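Local atomic coordinates of zinc-finger (Saccharomonospora viridis, PDB entry 3RMQ), a protein that is of unknown function but binds a zinc ion and carries a zinc-finger domain. Residues Thr92-Ala95 with Glu96-Cys100. The protein carries 1 engineered substitution. Sequence-based numbering, arbitrary orientation.
Sequences TRLA and EVLHC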
loop_
_atom_site.group_PDB
_atom_site.type_symbol
_atom_site.label_atom_id
_atom_site.label_comp_id
_atom_site.label_asym_id
_atom_site.label_seq_id
_atom_site.Cartn_x
_atom_site.Cartn_y
_atom_site.Cartn_z
ATOM N N THR A 92 7.377 2.744 -9.620
ATOM C CA THR A 92 8.739 3.003 -9.178
ATOM C C THR A 92 8.765 3.037 -7.641
ATOM O O THR A 92 9.758 2.640 -7.021
ATOM C CB THR A 92 9.350 4.262 -9.836
ATOM O OG1 THR A 92 8.597 5.411 -9.456
ATOM C CG2 THR A 92 9.335 4.112 -11.362
ATOM N N ARG A 93 7.661 3.443 -7.016
ATOM C CA ARG A 93 7.566 3.360 -5.559
ATOM C C ARG A 93 7.590 1.876 -5.077
ATOM O O ARG A 93 8.263 1.544 -4.100
ATOM C CB ARG A 93 6.298 4.084 -5.077
ATOM C CG ARG A 93 6.150 4.149 -3.569
ATOM C CD ARG A 93 4.894 5.048 -3.177
ATOM N NE ARG A 93 5.031 6.399 -3.729
ATOM C CZ ARG A 93 4.054 7.107 -4.309
ATOM N NH1 ARG A 93 2.831 6.615 -4.415
ATOM N NH2 ARG A 93 4.298 8.332 -4.791
ATOM N N LEU A 94 6.880 0.975 -5.773
ATOM C CA LEU A 94 6.906 -0.455 -5.389
ATOM C C LEU A 94 8.317 -1.031 -5.569
ATOM O O LEU A 94 8.746 -1.885 -4.788
ATOM C CB LEU A 94 5.948 -1.282 -6.244
ATOM C CG LEU A 94 5.851 -2.785 -5.930
ATOM C CD1 LEU A 94 5.393 -3.001 -4.512
ATOM C CD2 LEU A 94 4.877 -3.462 -6.888
ATOM N N ALA A 95 9.020 -0.609 -6.617
ATOM C CA ALA A 95 10.384 -1.113 -6.855
ATOM C C ALA A 95 11.351 -0.718 -5.733
ATOM O O ALA A 95 12.381 -1.364 -5.542
ATOM C CB ALA A 95 10.929 -0.646 -8.207
ATOM N N GLU A 96 11.036 0.343 -5.008
ATOM C CA GLU A 96 11.888 0.760 -3.907
ATOM C C GLU A 96 11.680 -0.160 -2.701
ATOM O O GLU A 96 12.545 -0.270 -1.837
ATOM C CB GLU A 96 11.606 2.225 -3.533
ATOM C CG GLU A 96 12.254 3.251 -4.470
ATOM C CD GLU A 96 13.799 3.306 -4.350
ATOM O OE1 GLU A 96 14.464 3.719 -5.332
ATOM O OE2 GLU A 96 14.349 2.949 -3.275
ATOM N N VAL A 97 10.528 -0.823 -2.663
ATOM C CA VAL A 97 10.131 -1.697 -1.568
ATOM C C VAL A 97 10.507 -3.144 -1.818
ATOM O O VAL A 97 10.841 -3.862 -0.885
ATOM C CB VAL A 97 8.565 -1.698 -1.388
ATOM C CG1 VAL A 97 8.129 -2.757 -0.393
ATOM C CG2 VAL A 97 8.059 -0.339 -0.986
ATOM N N LEU A 98 10.388 -3.604 -3.060
ATOM C CA LEU A 98 10.704 -4.993 -3.377
ATOM C C LEU A 98 12.212 -5.097 -3.650
ATOM O O LEU A 98 12.879 -4.081 -3.870
ATOM C CB LEU A 98 9.882 -5.483 -4.568
ATOM C CG LEU A 98 8.364 -5.416 -4.349
ATOM C CD1 LEU A 98 7.654 -6.096 -5.492
ATOM C CD2 LEU A 98 7.986 -6.066 -3.073
ATOM N N HIS A 99 12.760 -6.303 -3.619
ATOM C CA HIS A 99 14.196 -6.429 -3.802
ATOM C C HIS A 99 14.587 -7.057 -5.119
ATOM O O HIS A 99 15.769 -7.176 -5.421
ATOM C CB HIS A 99 14.801 -7.186 -2.634
ATOM C CG HIS A 99 14.928 -6.346 -1.411
ATOM N ND1 HIS A 99 14.509 -6.766 -0.169
ATOM C CD2 HIS A 99 15.404 -5.088 -1.245
ATOM C CE1 HIS A 99 14.732 -5.808 0.714
ATOM N NE2 HIS A 99 15.276 -4.779 0.087
ATOM N N CYS A 100 13.593 -7.442 -5.907
ATOM C CA CYS A 100 13.844 -7.995 -7.233
ATOM C C CYS A 100 14.175 -6.875 -8.263
ATOM O O CYS A 100 14.235 -5.698 -7.902
ATOM C CB CYS A 100 12.652 -8.843 -7.679
ATOM S SG CYS A 100 11.067 -7.988 -7.587
HETATM O O HOH W 1 12.361 2.709 -7.629
#
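Thr-92 O meets the start of Glu-96 in the last turns of helix 88-97. The bond from Glu-96 N to Thr-92 O is weak, at 3.3 Å. A water donates to Thr-92 O at 2.7 Å and, over 3.3 Å, to Glu-96 OE1. Glu-96 CG stands beside its own N (chi1 -79°) and lies 3.6 Å from Thr-92 O. The bend at the second torsion turns the carboxylate to the water. The Thr-92 hydroxyl turns back along the helix and is hydrogen-bonded to Pro-88 O. Arg-93 O takes a second bond from Glu-96 N, at 3.2 Å, with the donor well above the carbonyl plane. Glu-96 N is therefore shared between an i to i-4 and an i to i-3 acceptor, a pattern consistent with a 3-10-like turn. Leu-94 O accepts twice. Leu-98 N comes almost head-on to Leu-94 O at 2.9 Å, while Val-97 N lies above the carbonyl plane, 3.0 Å from Leu-94 O. Beside this pair, the Leu-94 and Leu-98 side chains cross at a slant, with Leu-94 CG 3.8 Å from Leu-98 CD1. Leu-94 CG stands anti to its own N (chi1 -179°), which carries its end toward Leu-98. The Ala-95 methyl packs on Phe-102. Both leucines are buried. Leu-94 rests on Ile-64 and Val-105, and Leu-98 on Lys-68 and Leu-108, so this helix end is packed between helices 60-69 and 102-109. On the zinc side, the Arg-93 side chain touches the zinc ligand Cys-36, in the loop between strands 32-33 and 39-40.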